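Local coordinates for UDP-N-Acetylglucosamine 2-Epimerase (Thermus thermophilus, PDB 1V4V), which probably interconverts UDP-N-acetylglucosamine and UDP-N-acetylmannosamine by inverting the configuration at C2 of the sugar, working as a homodimer, at residues A152-P155 / L156-A159; A246-P249 / V250-V254; A269-M272 / R273-L277; V327-G330 / L331-P335. All coordinates share one frame; numbering follows the deposited sequence.

All four contacts are local turns at helix ends, one at a start and three at a finish. Contact 1 opens helix 155-162 in the domain built on the sheet that includes strand 149-152; the other three close helices 241-251, 265-273 and 321-332 around the second sheet. Contact 3 is the most buried, and a serine hydroxyl and a water serve its carbonyls. Contacts 2 and 4 lie farther from the chain's centre, and each sets a lysine against a residue one helical turn away, over a phenylalanine ring in one and paired with a glutamate in the other. Contacts 3 and 4 touch, Leu277 CD1 lying 3.6 Å from Leu331 CD2.

Contact 1: residues A152-P155 / L156-A159; sequences APTP and LAKA
Thr154 OG1 takes the N-H of Ala157 at 3.1 Å, with 155° at the hydrogen, a capping bond at the N-terminus of helix 155-162. The hydroxyl can reach forward because chi1 of 64° tucks OG1 between the threonine's own N and carbonyl carbon, while CG2 is turned anti to the carbonyl carbon. OG1 also lies against the CB atoms of Leu156 and Ala157. The carbonyl of the same threonine begins the helical ladder: Lys158 N donates to Thr154 O at 3.1 Å, and one residue on Ala159 N reaches Pro155 O at 2.9 Å. Pro155, in the first turn, has no N-H to give, and at this point of a helix none is called for.

The inner side of the turn is small and apolar. Ala157 CB points back at the incoming chain and meets the ring carbon Pro153 CD at 3.7 Å and Ala152 CB at 3.8 Å. Leu156 leaves in another direction: its CG is anti to the backbone N (chi1 174°), which carries the branched end away from the preceding loop. Lys158 is extended along its whole length; its side chain touches Ile171 and Val173, and its NZ forms a salt bridge with Glu168.

Ala152 is bonded through its backbone to Leu172 and Thr174, so the turn leads straight out of the parallel sheet. A threonine N-cap followed by proline, joining strand 149-152 to helix 155-162, is a strand-to-helix connection of the Rossmann-like half of a GT-B fold.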
# COMPACT_ATOMS: atom_id res chain seq x y z
N ALA A 152 -14.43 1.55 -6.97
CA ALA A 152 -13.89 2.12 -8.20
C ALA A 152 -14.91 2.98 -8.92
O ALA A 152 -16.05 2.58 -9.12
CB ALA A 152 -13.41 1.01 -9.12
N PRO A 153 -14.50 4.19 -9.34
CA PRO A 153 -15.43 5.08 -10.05
C PRO A 153 -15.76 4.62 -11.47
O PRO A 153 -16.85 4.88 -11.97
CB PRO A 153 -14.69 6.42 -10.03
CG PRO A 153 -13.25 5.99 -10.12
CD PRO A 153 -13.19 4.84 -9.14
N THR A 154 -14.83 3.90 -12.09
CA THR A 154 -15.01 3.44 -13.47
C THR A 154 -14.50 2.02 -13.70
O THR A 154 -13.77 1.47 -12.87
CB THR A 154 -14.23 4.32 -14.45
OG1 THR A 154 -12.83 4.19 -14.18
CG2 THR A 154 -14.63 5.79 -14.31
N PRO A 155 -14.88 1.42 -14.84
CA PRO A 155 -14.45 0.06 -15.18
C PRO A 155 -12.92 0.06 -15.33
O PRO A 155 -12.26 -0.92 -14.98
CB PRO A 155 -15.16 -0.20 -16.50
CG PRO A 155 -16.44 0.56 -16.34
CD PRO A 155 -15.95 1.87 -15.75
N LEU A 156 -12.38 1.16 -15.84
CA LEU A 156 -10.94 1.29 -16.02
C LEU A 156 -10.23 1.24 -14.67
O LEU A 156 -9.17 0.61 -14.53
CB LEU A 156 -10.61 2.60 -16.73
CG LEU A 156 -9.11 2.93 -16.84
CD1 LEU A 156 -8.40 1.85 -17.64
CD2 LEU A 156 -8.94 4.29 -17.51
N ALA A 157 -10.80 1.92 -13.68
CA ALA A 157 -10.21 1.93 -12.34
C ALA A 157 -10.20 0.50 -11.80
O ALA A 157 -9.22 0.07 -11.18
CB ALA A 157 -11.00 2.85 -11.42
N LYS A 158 -11.28 -0.23 -12.04
CA LYS A 158 -11.37 -1.62 -11.59
C LYS A 158 -10.29 -2.44 -12.28
O LYS A 158 -9.65 -3.29 -11.66
CB LYS A 158 -12.75 -2.21 -11.92
CG LYS A 158 -12.86 -3.70 -11.64
CD LYS A 158 -14.26 -4.24 -11.90
CE LYS A 158 -14.31 -5.76 -11.68
NZ LYS A 158 -15.66 -6.34 -11.87
N ALA A 159 -10.10 -2.19 -13.57
CA ALA A 159 -9.09 -2.91 -14.34
C ALA A 159 -7.70 -2.67 -13.76
O ALA A 159 -6.86 -3.57 -13.75
CB ALA A 159 -9.13 -2.48 -15.80

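Contact 2: residues A246-P249 / V250-V254; sequences AVFP and VLKGV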
# COMPACT_ATOMS: atom_id res chain seq x y z
N ALA A 246 -12.59 43.27 -18.39
CA ALA A 246 -13.06 42.82 -19.69
C ALA A 246 -14.58 42.69 -19.78
O ALA A 246 -15.20 43.17 -20.72
CB ALA A 246 -12.42 41.47 -20.04
N VAL A 247 -15.18 42.05 -18.78
CA VAL A 247 -16.63 41.82 -18.81
C VAL A 247 -17.56 42.91 -18.28
O VAL A 247 -18.63 43.13 -18.83
CB VAL A 247 -16.97 40.48 -18.11
CG1 VAL A 247 -16.16 39.36 -18.74
CG2 VAL A 247 -16.67 40.56 -16.62
N PHE A 248 -17.16 43.61 -17.22
CA PHE A 248 -18.00 44.66 -16.67
C PHE A 248 -18.43 45.74 -17.67
O PHE A 248 -19.62 46.05 -17.78
CB PHE A 248 -17.31 45.31 -15.46
CG PHE A 248 -17.62 44.64 -14.15
CD1 PHE A 248 -17.74 43.26 -14.07
CD2 PHE A 248 -17.77 45.39 -13.00
CE1 PHE A 248 -18.02 42.64 -12.85
CE2 PHE A 248 -18.05 44.78 -11.77
CZ PHE A 248 -18.17 43.40 -11.70
N PRO A 249 -17.49 46.33 -18.42
CA PRO A 249 -17.88 47.36 -19.38
C PRO A 249 -18.88 46.90 -20.44
O PRO A 249 -19.63 47.70 -21.00
CB PRO A 249 -16.54 47.81 -19.97
CG PRO A 249 -15.68 46.59 -19.84
CD PRO A 249 -16.03 46.11 -18.45
N VAL A 250 -18.89 45.60 -20.72
CA VAL A 250 -19.79 45.06 -21.73
C VAL A 250 -21.14 44.63 -21.16
O VAL A 250 -22.18 44.94 -21.74
CB VAL A 250 -19.16 43.82 -22.43
CG1 VAL A 250 -20.17 43.22 -23.40
CG2 VAL A 250 -17.88 44.22 -23.15
N LEU A 251 -21.12 43.92 -20.04
CA LEU A 251 -22.35 43.40 -19.46
C LEU A 251 -23.06 44.24 -18.40
O LEU A 251 -24.22 43.97 -18.09
CB LEU A 251 -22.10 41.98 -18.93
CG LEU A 251 -21.67 40.99 -20.02
CD1 LEU A 251 -21.38 39.62 -19.39
CD2 LEU A 251 -22.75 40.87 -21.08
N LYS A 252 -22.38 45.23 -17.83
CA LYS A 252 -23.03 46.09 -16.85
C LYS A 252 -24.01 46.94 -17.63
O LYS A 252 -23.67 47.49 -18.68
CB LYS A 252 -22.02 47.02 -16.16
CG LYS A 252 -21.23 46.39 -15.04
CD LYS A 252 -22.11 46.08 -13.84
CE LYS A 252 -21.28 45.46 -12.72
NZ LYS A 252 -22.08 45.14 -11.51
N GLY A 253 -25.23 47.06 -17.13
CA GLY A 253 -26.21 47.86 -17.84
C GLY A 253 -27.05 47.05 -18.80
O GLY A 253 -27.98 47.59 -19.40
N VAL A 254 -26.73 45.77 -18.98
CA VAL A 254 -27.54 44.94 -19.87
C VAL A 254 -28.71 44.51 -18.99
O VAL A 254 -28.53 43.84 -17.98
CB VAL A 254 -26.78 43.69 -20.37
CG1 VAL A 254 -27.72 42.79 -21.15
CG2 VAL A 254 -25.61 44.13 -21.26
O HOH W 1 -21.76 48.82 -19.69
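Val247 O is gripped by two backbone N-H groups: Leu251 N at 2.9 Å, nearly straight at 170° and lying close to the line of the C=O bond, and Val250 N at 3.1 Å in a weak, bent bond. The next carbonyl, Phe248 O, receives Lys252 N at 2.9 Å, the last rung before the chain leaves helical angles. Pro249 kinks the helix, since its nitrogen can give nothing to the turn before. A water donates to both Pro249 O and Lys252 O, bridging the helix end.

This is the close of helix 241-251 in the beta-alpha-beta unit between strands 232-236 and 257-260; Leu251 faces Tyr235 and Phe257 of those strands, Val250 faces helix 214-227, and a type II turn from Leu251 to Val254 follows.

Lys252 runs beside Phe248, both pointing the same way. Its bend at chi2 (-69°) brings CE over one ring face, off toward the rim, in a CH-pi contact 3.7 Å from the centroid of the Phe248 ring. NZ sits farther off-centre, an oblique cation-pi contact. With an alanine in place of Phe248, the lysine's CE and NZ would probably lose their ring face, leaving the chain end less fixed. Both residues also touch Leu259.

Contact 3: residues A269-M272 / R273-L277; sequences AALM and RASLL
Ser275 OG donates to Leu271 O at 2.8 Å, coming from above the carbonyl plane and not along a lone pair. With chi1 at -60°, OG is anti to the serine's carbonyl carbon and swings back beside its N, over the helix end. The same hydroxyl is hydrogen-bonded to Thr202 OG1, so it links the last turn to the neighbouring strand. Leu271 O also receives a weak bond from Ala274 N. One residue on, Ser275 N reaches Met272 O at 2.9 Å, again from well above the carbonyl plane, as the turn tightens.

Behind these lie the regular helical bonds, Arg273 N to Ala269 O at 3.0 Å and Ala274 N to Ala270 O at 3.1 Å. Ala270 O has a second donor, a water at 2.8 Å that in turn accepts from Arg273 NE at 3.0 Å. That water lies in the plane of the guanidinium, at its edge; the bend of the arginine chain at chi3 (67°) turns NE toward it.

The packing is made largely by carbons over carbonyls: Arg273 CB rests on Ala269 O and Ala274 CB on Ala270 O. Met272, a selenomethionine, touches Leu292.

Helix 265-273 passes through Ala274 into 275-280, with a corner at Leu276. Ala269 and Arg273 lie against helix 177-188, Leu271 and Ser275 against strand 200-203, while Leu277 packs on helix 321-332.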
# COMPACT_ATOMS: atom_id res chain seq x y z
N ALA A 269 -24.78 25.48 -7.03
CA ALA A 269 -25.47 24.26 -7.46
C ALA A 269 -26.97 24.52 -7.59
O ALA A 269 -27.61 24.04 -8.52
CB ALA A 269 -25.22 23.13 -6.46
N ALA A 270 -27.52 25.28 -6.65
CA ALA A 270 -28.94 25.61 -6.67
C ALA A 270 -29.26 26.45 -7.90
O ALA A 270 -30.27 26.22 -8.57
CB ALA A 270 -29.32 26.35 -5.39
N LEU A 271 -28.41 27.43 -8.18
CA LEU A 271 -28.62 28.30 -9.34
C LEU A 271 -28.62 27.48 -10.62
O LEU A 271 -29.50 27.63 -11.47
CB LEU A 271 -27.51 29.35 -9.41
CG LEU A 271 -27.51 30.28 -10.63
CD1 LEU A 271 -28.82 31.07 -10.69
CD2 LEU A 271 -26.33 31.21 -10.54
N MSE A 272 -27.62 26.61 -10.78
CA MSE A 272 -27.55 25.78 -11.97
C MSE A 272 -28.79 24.90 -12.11
O MSE A 272 -29.36 24.79 -13.19
CB MSE A 272 -26.30 24.89 -11.94
CG MSE A 272 -24.99 25.64 -12.10
SE MSE A 272 -23.51 24.40 -12.34
CE MSE A 272 -23.31 23.85 -10.50
N ARG A 273 -29.20 24.27 -11.01
CA ARG A 273 -30.37 23.40 -11.04
C ARG A 273 -31.62 24.15 -11.50
O ARG A 273 -32.49 23.59 -12.15
CB ARG A 273 -30.61 22.78 -9.66
CG ARG A 273 -31.68 21.71 -9.66
CD ARG A 273 -31.88 21.11 -8.27
NE ARG A 273 -32.44 22.07 -7.34
CZ ARG A 273 -32.83 21.77 -6.10
NH1 ARG A 273 -32.72 20.53 -5.65
NH2 ARG A 273 -33.35 22.72 -5.32
N ALA A 274 -31.69 25.44 -11.16
CA ALA A 274 -32.85 26.25 -11.54
C ALA A 274 -32.71 26.86 -12.93
O ALA A 274 -33.58 27.61 -13.38
CB ALA A 274 -33.05 27.37 -10.51
N SER A 275 -31.62 26.54 -13.62
CA SER A 275 -31.37 27.11 -14.95
C SER A 275 -31.72 26.17 -16.10
O SER A 275 -31.70 24.95 -15.95
CB SER A 275 -29.90 27.53 -15.07
OG SER A 275 -29.57 28.50 -14.09
N LEU A 276 -32.02 26.77 -17.25
CA LEU A 276 -32.37 26.03 -18.46
C LEU A 276 -31.10 25.59 -19.18
O LEU A 276 -31.11 24.65 -19.98
CB LEU A 276 -33.14 26.94 -19.44
CG LEU A 276 -34.48 27.58 -19.08
CD1 LEU A 276 -34.92 28.49 -20.22
CD2 LEU A 276 -35.52 26.51 -18.83
N LEU A 277 -30.01 26.30 -18.90
CA LEU A 277 -28.75 26.04 -19.58
C LEU A 277 -27.59 26.65 -18.83
O LEU A 277 -27.75 27.67 -18.16
CB LEU A 277 -28.82 26.67 -20.98
CG LEU A 277 -27.56 26.80 -21.83
CD1 LEU A 277 -27.18 25.43 -22.36
CD2 LEU A 277 -27.81 27.78 -22.98
O HOH W 2 -32.58 25.02 -7.47

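Contact 4: residues V327-G330 / L331-P335; sequences VVKG and LLENP
Lys329 and Glu333, one helical turn apart, make the charged pair of this contact. NZ of Lys329 meets OE2 of Glu333 at 3.0 Å, arriving on the syn side of the carboxylate and 26° out of its plane, while OE1 stands farther off. The lysine is extended until its last bond, where chi4 of -66° bends NZ across toward the glutamate; the glutamate chain is itself extended and crosses the lysine at a slant. Lys329 and Glu333 both also touch Phe228. Replacing Lys329 by a methionine is likely to leave the Glu333 carboxylate without its charged mate across the turn.

Backbone bonds close helix 321-332. Leu331 N to Val327 O is 2.9 Å and Leu332 N to Val328 O is 3.0 Å, both well formed. Glu333 N then divides itself between Lys329 O and Gly330 O in two weak bonds, the ladder fraying as the chain leaves helical angles. Asn334 N still returns to Leu331 O, and Asn334 is the N-cap of the next helix, 335-343, its OD1 accepting from Glu337 N. Helix 335-343 thus follows helix 321-332 after only a short break, in the domain whose parallel sheet includes strands 275-280 and 296-298.

Apolar packing occupies another side of the helix. Val328 CG1 and Leu332 CD1 lie alongside at 3.9 Å, pointing the same way. Val328 continues onto Val297, and Leu331, with CG anti to its N (chi1 -177°), reaches Val297 and the Leu338 and Met341 side chains of helix 335-343.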
# COMPACT_ATOMS: atom_id res chain seq x y z
N VAL A 327 -24.53 29.40 -31.96
CA VAL A 327 -24.74 28.15 -31.23
C VAL A 327 -25.66 28.32 -30.02
O VAL A 327 -26.59 27.53 -29.82
CB VAL A 327 -23.40 27.55 -30.77
CG1 VAL A 327 -23.62 26.39 -29.81
CG2 VAL A 327 -22.61 27.08 -31.99
N VAL A 328 -25.40 29.33 -29.20
CA VAL A 328 -26.23 29.53 -28.02
C VAL A 328 -27.66 29.91 -28.40
O VAL A 328 -28.62 29.39 -27.83
CB VAL A 328 -25.60 30.60 -27.10
CG1 VAL A 328 -26.50 30.86 -25.89
CG2 VAL A 328 -24.23 30.11 -26.62
N LYS A 329 -27.81 30.81 -29.36
CA LYS A 329 -29.15 31.22 -29.78
C LYS A 329 -29.88 30.01 -30.37
O LYS A 329 -31.05 29.77 -30.07
CB LYS A 329 -29.07 32.35 -30.81
CG LYS A 329 -30.44 32.78 -31.36
CD LYS A 329 -30.30 33.98 -32.30
CE LYS A 329 -31.65 34.44 -32.83
NZ LYS A 329 -32.29 33.43 -33.71
N GLY A 330 -29.19 29.24 -31.20
CA GLY A 330 -29.80 28.07 -31.81
C GLY A 330 -30.27 27.05 -30.78
O GLY A 330 -31.36 26.50 -30.90
N LEU A 331 -29.44 26.81 -29.77
CA LEU A 331 -29.78 25.85 -28.72
C LEU A 331 -30.98 26.32 -27.89
O LEU A 331 -31.88 25.54 -27.59
CB LEU A 331 -28.57 25.62 -27.81
CG LEU A 331 -28.78 24.57 -26.71
CD1 LEU A 331 -29.10 23.23 -27.35
CD2 LEU A 331 -27.53 24.46 -25.86
N LEU A 332 -30.99 27.60 -27.52
CA LEU A 332 -32.08 28.14 -26.72
C LEU A 332 -33.41 28.09 -27.48
O LEU A 332 -34.48 28.12 -26.87
CB LEU A 332 -31.77 29.57 -26.27
CG LEU A 332 -30.71 29.64 -25.16
CD1 LEU A 332 -30.28 31.09 -24.91
CD2 LEU A 332 -31.26 29.02 -23.89
N GLU A 333 -33.33 28.02 -28.81
CA GLU A 333 -34.54 27.94 -29.62
C GLU A 333 -34.80 26.51 -30.12
O GLU A 333 -35.58 26.29 -31.05
CB GLU A 333 -34.45 28.93 -30.79
CG GLU A 333 -34.64 30.36 -30.31
CD GLU A 333 -34.43 31.42 -31.39
OE1 GLU A 333 -34.92 32.55 -31.18
OE2 GLU A 333 -33.78 31.14 -32.42
N ASN A 334 -34.15 25.53 -29.49
CA ASN A 334 -34.31 24.13 -29.85
C ASN A 334 -34.62 23.36 -28.57
O ASN A 334 -33.73 22.72 -27.98
CB ASN A 334 -33.03 23.58 -30.49
CG ASN A 334 -33.25 22.27 -31.24
OD1 ASN A 334 -34.01 21.41 -30.81
ND2 ASN A 334 -32.58 22.12 -32.38
N PRO A 335 -35.87 23.43 -28.10
CA PRO A 335 -36.23 22.72 -26.87
C PRO A 335 -35.95 21.22 -26.91
O PRO A 335 -35.64 20.61 -25.88
CB PRO A 335 -37.72 23.05 -26.69
CG PRO A 335 -38.19 23.32 -28.10
CD PRO A 335 -37.04 24.11 -28.69